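Local coordinates for protein aminoglycoside phosphotransferase (Alicyclobacillus acidocaldarius subsp. acidocaldarius, PDB 4PDY) that probably transfers a phosphate group to a small-molecule acceptor, having a kinase-like fold, at residues Leu170-Lys175 against Leu184-Arg189; Asp179-Leu184 against Asp323-Tyr328. All blocks are in the same frame, centred on the assembly; numbering follows the deposited sequence.

Interaction 1. Residues Leu170-Lys175 against Leu184-Arg189; sequences LGADRK and LLLSMR
Leu-186, on helix 180-187, lays both of its methyl groups against the last turn of helix 154-173. Its CD2 meets Asp-173 CB at 3.7 Å. Its CD1 rests on Asp-173 CA and lies 4.3 Å from Ala-172 CB. The side chains of Leu-186 and Asp-173 run across each other at about a right angle. Beside this apolar patch, Asp-173 OD2 approaches Arg-189 NH1 obliquely in a long salt bridge of 3.7 Å, with the carboxylate and guanidinium planes 55° apart. The arginine is positioned chiefly from its own side: a bend at chi3 (-81°) folds the chain back so that NE donates to Leu-186 O at 2.8 Å. This bond is nearly straight (175°) and the oxygen lies in the guanidinium plane, while Leu-186 CD2 covers one face of the group near its rim. Leu-186 O also accepts from Arg-189 N. Farther out, Trp-169 touches Leu-185 and Arg-189, and Tyr-313 of helix 303-315 packs on Ala-172 and Leu-185. Lys-178 NZ, from the loop joining the two helices, hydrogen-bonds to Asp-173 O at the end of helix 154-173 and to Lys-175 O. The contact thus packs two consecutive helices together mainly through apolar burial. The tilted, distant ion pair probably adds a modest attraction, while the straight, in-plane NE bond probably holds the rotation of the guanidinium.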
loop_
_atom_site.group_PDB
_atom_site.type_symbol
_atom_site.label_atom_id
_atom_site.label_comp_id
_atom_site.label_asym_id
_atom_site.label_seq_id
_atom_site.Cartn_x
_atom_site.Cartn_y
_atom_site.Cartn_z
ATOM N N LEU A 170 -21.177 -7.719 -18.648
ATOM C CA LEU A 170 -22.434 -8.299 -19.115
ATOM C C LEU A 170 -23.603 -7.362 -18.820
ATOM O O LEU A 170 -24.485 -7.153 -19.662
ATOM C CB LEU A 170 -22.680 -9.666 -18.481
ATOM C CG LEU A 170 -21.705 -10.778 -18.889
ATOM C CD1 LEU A 170 -21.965 -12.020 -18.045
ATOM C CD2 LEU A 170 -21.796 -11.104 -20.379
ATOM N N GLY A 171 -23.587 -6.765 -17.634
ATOM C CA GLY A 171 -24.618 -5.798 -17.277
ATOM C C GLY A 171 -24.590 -4.603 -18.216
ATOM O O GLY A 171 -25.638 -4.111 -18.643
ATOM N N ALA A 172 -23.393 -4.117 -18.530
ATOM C CA ALA A 172 -23.266 -2.934 -19.375
ATOM C C ALA A 172 -23.736 -3.247 -20.795
ATOM O O ALA A 172 -24.335 -2.416 -21.466
ATOM C CB ALA A 172 -21.834 -2.416 -19.386
ATOM N N ASP A 173 -23.458 -4.464 -21.255
ATOM C CA ASP A 173 -23.769 -4.803 -22.631
ATOM C C ASP A 173 -25.275 -4.796 -22.878
ATOM O O ASP A 173 -25.721 -4.463 -23.971
ATOM C CB ASP A 173 -23.209 -6.189 -22.948
ATOM C CG ASP A 173 -23.095 -6.454 -24.421
ATOM O OD1 ASP A 173 -22.947 -5.541 -25.255
ATOM O OD2 ASP A 173 -23.159 -7.633 -24.752
ATOM N N ARG A 174 -26.052 -5.161 -21.866
ATOM C CA ARG A 174 -27.499 -5.262 -22.035
ATOM C C ARG A 174 -28.260 -3.976 -21.668
ATOM O O ARG A 174 -29.477 -3.974 -21.598
ATOM C CB ARG A 174 -28.062 -6.481 -21.300
ATOM C CG ARG A 174 -27.996 -6.391 -19.793
ATOM C CD ARG A 174 -28.498 -7.660 -19.127
ATOM N NE ARG A 174 -28.366 -7.513 -17.679
ATOM C CZ ARG A 174 -27.510 -8.169 -16.895
ATOM N NH1 ARG A 174 -26.672 -9.081 -17.385
ATOM N NH2 ARG A 174 -27.500 -7.906 -15.592
ATOM N N LYS A 175 -27.537 -2.865 -21.487
ATOM C CA LYS A 175 -28.173 -1.560 -21.304
ATOM C C LYS A 175 -28.712 -1.010 -22.620
ATOM O O LYS A 175 -28.028 -1.028 -23.640
ATOM C CB LYS A 175 -27.200 -0.535 -20.713
ATOM C CG LYS A 175 -26.790 -0.818 -19.289
ATOM C CD LYS A 175 -25.751 0.169 -18.784
ATOM C CE LYS A 175 -26.358 1.549 -18.616
ATOM N NZ LYS A 175 -25.448 2.476 -17.905
ATOM N N LEU A 184 -16.699 2.214 -23.481
ATOM C CA LEU A 184 -15.267 2.029 -23.355
ATOM C C LEU A 184 -14.945 0.699 -22.641
ATOM O O LEU A 184 -14.081 -0.042 -23.080
ATOM C CB LEU A 184 -14.641 3.224 -22.634
ATOM C CG LEU A 184 -13.149 3.118 -22.334
ATOM C CD1 LEU A 184 -12.316 2.944 -23.599
ATOM C CD2 LEU A 184 -12.693 4.349 -21.576
ATOM N N LEU A 185 -15.618 0.424 -21.538
ATOM C CA LEU A 185 -15.417 -0.855 -20.842
ATOM C C LEU A 185 -15.698 -2.043 -21.792
ATOM O O LEU A 185 -14.900 -2.981 -21.876
ATOM C CB LEU A 185 -16.307 -0.928 -19.593
ATOM C CG LEU A 185 -16.131 -2.212 -18.773
ATOM C CD1 LEU A 185 -14.764 -2.257 -18.099
ATOM C CD2 LEU A 185 -17.245 -2.314 -17.748
ATOM N N LEU A 186 -16.792 -1.973 -22.537
ATOM C CA LEU A 186 -17.118 -3.065 -23.477
ATOM C C LEU A 186 -16.054 -3.241 -24.557
ATOM O O LEU A 186 -15.759 -4.382 -24.964
ATOM C CB LEU A 186 -18.507 -2.860 -24.089
ATOM C CG LEU A 186 -19.652 -3.064 -23.089
ATOM C CD1 LEU A 186 -20.920 -2.403 -23.583
ATOM C CD2 LEU A 186 -19.879 -4.546 -22.805
ATOM N N SER A 187 -15.459 -2.132 -24.985
ATOM C CA SER A 187 -14.441 -2.172 -26.025
ATOM C C SER A 187 -13.179 -2.915 -25.610
ATOM O O SER A 187 -12.410 -3.326 -26.474
ATOM C CB SER A 187 -14.044 -0.767 -26.487
ATOM O OG SER A 187 -13.187 -0.112 -25.551
HETATM N N MSE A 188 -12.941 -3.064 -24.309
HETATM C CA MSE A 188 -11.721 -3.735 -23.840
HETATM C C MSE A 188 -11.978 -5.092 -23.209
HETATM O O MSE A 188 -11.073 -5.643 -22.581
HETATM C CB MSE A 188 -10.895 -2.813 -22.940
HETATM C CG MSE A 188 -11.649 -2.492 -21.679
HETATM SE SE MSE A 188 -10.550 -1.409 -20.444
HETATM C CE MSE A 188 -11.088 0.151 -21.356
ATOM N N ARG A 189 -13.164 -5.671 -23.404
ATOM C CA ARG A 189 -13.493 -6.936 -22.747
ATOM C C ARG A 189 -12.500 -8.046 -23.052
ATOM O O ARG A 189 -12.141 -8.808 -22.170
ATOM C CB ARG A 189 -14.865 -7.430 -23.182
ATOM C CG ARG A 189 -16.021 -6.721 -22.517
ATOM C CD ARG A 189 -17.329 -7.182 -23.153
ATOM N NE ARG A 189 -17.568 -6.470 -24.410
ATOM C CZ ARG A 189 -18.576 -6.709 -25.242
ATOM N NH1 ARG A 189 -19.457 -7.687 -24.995
ATOM N NH2 ARG A 189 -18.687 -5.966 -26.344
#

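Interaction 2. Residues Asp179-Leu184 against Asp323-Tyr328; sequences DAFDQL and DALQQY
Leu-325, from the long C-terminal helix 319-347, inserts its CD2 methyl between Phe-181 and Leu-184 of helix 180-187. The short helical segments run in similar directions, 29° apart, with axes 10.3 Å from each other at closest approach. Aliphatic packing comes from the two leucines, which reach toward each other tip to tip, Leu-184 CD2 lying 3.8 Å from Leu-325 CG. The same Leu-184 methyl also rests 3.9 Å from Gln-326 CG, where the glutamine flanks the more exposed side. The aromatic part is a CH-pi contact: Leu-325 CD2 stands over one face of the Phe-181 ring, 3.9 Å from its centroid and 16° off the normal. Phe-181 brings that face to the leucine by extending its CG anti to the backbone N (chi1 -173°), and Ile-308 and Arg-312 of helix 303-315 also touch the side chain. An alanine in place of Phe-181 is likely to open a gap beside Leu-325, leaving its CD2 methyl without the aromatic face. Polar contacts lie at the start of helix 180-187, where Asp-179 is the N-cap and forms a capping box with Asp-182. Asp-182 N donates to Asp-179 OD1 at 2.9 Å, and Asp-179 N returns a bond to Asp-182 OD2, also at 2.9 Å. Arg-312 pairs with Asp-179 OD2, and Tyr-313 OH bonds Asp-182 OD1. The chemistry is therefore divided: hydrocarbon and ring surfaces join the helices, while carboxylates cap the first turn and tie it to helix 303-315.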
loop_
_atom_site.group_PDB
_atom_site.type_symbol
_atom_site.label_atom_id
_atom_site.label_comp_id
_atom_site.label_asym_id
_atom_site.label_seq_id
_atom_site.Cartn_x
_atom_site.Cartn_y
_atom_site.Cartn_z
ATOM N N ASP A 179 -23.540 4.690 -21.894
ATOM C CA ASP A 179 -22.798 5.933 -21.785
ATOM C C ASP A 179 -21.358 5.696 -22.207
ATOM O O ASP A 179 -20.974 4.583 -22.647
ATOM C CB ASP A 179 -22.962 6.548 -20.388
ATOM C CG ASP A 179 -22.321 5.737 -19.261
ATOM O OD1 ASP A 179 -21.340 4.991 -19.496
ATOM O OD2 ASP A 179 -22.783 5.895 -18.093
ATOM N N ALA A 180 -20.546 6.737 -22.157
ATOM C CA ALA A 180 -19.178 6.640 -22.652
ATOM C C ALA A 180 -18.379 5.602 -21.876
ATOM O O ALA A 180 -17.590 4.862 -22.459
ATOM C CB ALA A 180 -18.498 7.997 -22.578
ATOM N N PHE A 181 -18.571 5.550 -20.568
ATOM C CA PHE A 181 -17.909 4.546 -19.727
ATOM C C PHE A 181 -18.296 3.120 -20.149
ATOM O O PHE A 181 -17.430 2.270 -20.360
ATOM C CB PHE A 181 -18.244 4.752 -18.247
ATOM C CG PHE A 181 -17.464 3.861 -17.320
ATOM C CD1 PHE A 181 -17.850 2.545 -17.156
ATOM C CD2 PHE A 181 -16.348 4.301 -16.634
ATOM C CE1 PHE A 181 -17.151 1.698 -16.322
ATOM C CE2 PHE A 181 -15.644 3.457 -15.800
ATOM C CZ PHE A 181 -16.037 2.129 -15.652
ATOM N N ASP A 182 -19.589 2.867 -20.274
ATOM C CA ASP A 182 -20.100 1.551 -20.653
ATOM C C ASP A 182 -19.455 1.121 -21.944
ATOM O O ASP A 182 -18.981 -0.011 -22.059
ATOM C CB ASP A 182 -21.607 1.623 -20.868
ATOM C CG ASP A 182 -22.396 1.993 -19.609
ATOM O OD1 ASP A 182 -21.989 1.630 -18.478
ATOM O OD2 ASP A 182 -23.457 2.654 -19.786
ATOM N N GLN A 183 -19.478 1.997 -22.941
ATOM C CA GLN A 183 -18.945 1.638 -24.253
ATOM C C GLN A 183 -17.442 1.376 -24.189
ATOM O O GLN A 183 -16.925 0.439 -24.793
ATOM C CB GLN A 183 -19.241 2.730 -25.282
ATOM C CG GLN A 183 -20.723 2.915 -25.542
ATOM C CD GLN A 183 -20.985 4.023 -26.524
ATOM O OE1 GLN A 183 -20.554 3.948 -27.669
ATOM N NE2 GLN A 183 -21.679 5.066 -26.087
ATOM N N LEU A 184 -16.699 2.214 -23.481
ATOM C CA LEU A 184 -15.267 2.029 -23.355
ATOM C C LEU A 184 -14.945 0.699 -22.641
ATOM O O LEU A 184 -14.081 -0.042 -23.080
ATOM C CB LEU A 184 -14.641 3.224 -22.634
ATOM C CG LEU A 184 -13.149 3.118 -22.334
ATOM C CD1 LEU A 184 -12.316 2.944 -23.599
ATOM C CD2 LEU A 184 -12.693 4.349 -21.576
ATOM N N ASP A 323 -12.622 9.226 -16.353
ATOM C CA ASP A 323 -11.237 9.730 -16.459
ATOM C C ASP A 323 -10.259 8.565 -16.234
ATOM O O ASP A 323 -9.314 8.378 -17.002
ATOM C CB ASP A 323 -10.906 10.847 -15.431
ATOM C CG ASP A 323 -11.757 12.091 -15.586
ATOM O OD1 ASP A 323 -12.312 12.314 -16.675
ATOM O OD2 ASP A 323 -11.849 12.870 -14.600
ATOM N N ALA A 324 -10.481 7.802 -15.164
ATOM C CA ALA A 324 -9.561 6.709 -14.826
ATOM C C ALA A 324 -9.528 5.595 -15.879
ATOM O O ALA A 324 -8.459 5.121 -16.240
ATOM C CB ALA A 324 -9.910 6.134 -13.472
ATOM N N LEU A 325 -10.701 5.220 -16.391
ATOM C CA LEU A 325 -10.752 4.160 -17.395
ATOM C C LEU A 325 -10.142 4.633 -18.725
ATOM O O LEU A 325 -9.459 3.869 -19.421
ATOM C CB LEU A 325 -12.179 3.676 -17.589
ATOM C CG LEU A 325 -12.281 2.381 -18.394
ATOM C CD1 LEU A 325 -11.689 1.221 -17.622
ATOM C CD2 LEU A 325 -13.730 2.104 -18.720
ATOM N N GLN A 326 -10.334 5.921 -19.048
ATOM C CA GLN A 326 -9.719 6.499 -20.240
ATOM C C GLN A 326 -8.193 6.444 -20.145
ATOM O O GLN A 326 -7.510 6.068 -21.111
ATOM C CB GLN A 326 -10.158 7.948 -20.474
ATOM C CG GLN A 326 -11.582 8.077 -20.988
ATOM C CD GLN A 326 -12.127 9.488 -20.946
ATOM O OE1 GLN A 326 -11.683 10.321 -20.152
ATOM N NE2 GLN A 326 -13.064 9.770 -21.810
ATOM N N GLN A 327 -7.654 6.811 -18.986
ATOM C CA GLN A 327 -6.215 6.746 -18.798
ATOM C C GLN A 327 -5.699 5.314 -18.880
ATOM O O GLN A 327 -4.629 5.084 -19.435
ATOM C CB GLN A 327 -5.780 7.375 -17.470
ATOM C CG GLN A 327 -4.294 7.159 -17.169
ATOM C CD GLN A 327 -3.701 8.161 -16.203
ATOM O OE1 GLN A 327 -3.969 9.364 -16.290
ATOM N NE2 GLN A 327 -2.855 7.675 -15.289
ATOM N N TYR A 328 -6.454 4.355 -18.342
ATOM C CA TYR A 328 -6.040 2.958 -18.446
ATOM C C TYR A 328 -5.979 2.541 -19.923
ATOM O O TYR A 328 -5.039 1.885 -20.359
ATOM C CB TYR A 328 -7.014 2.060 -17.695
ATOM C CG TYR A 328 -6.570 0.602 -17.639
ATOM C CD1 TYR A 328 -5.731 0.157 -16.627
ATOM C CD2 TYR A 328 -6.959 -0.300 -18.605
ATOM C CE1 TYR A 328 -5.307 -1.154 -16.572
ATOM C CE2 TYR A 328 -6.554 -1.615 -18.540
ATOM C CZ TYR A 328 -5.727 -2.030 -17.522
ATOM O OH TYR A 328 -5.306 -3.338 -17.437
#

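How the interactions relate
Interactions 1 and 2 use successive parts of helix 180-187, share Leu-184, and have centres 11 Å apart. Interaction 1 joins this short helix to helix 154-173, interaction 2 to helix 319-347. A salt bridge of 2.7 Å from Lys-175 NZ to Asp-182 OD2 links them directly. Leu-325 adds packing contacts, its CD2 lying 3.8 Å from the backbone N of Leu-185 and its CG 3.9 Å from CE of the selenomethionine Met-188. Tyr-313 meets residues of both contacts. The centres lie about 30 Å and 25 Å from the centre of the chain, on the same side, and neither contact includes a residue of the pocket that holds the bound histidine.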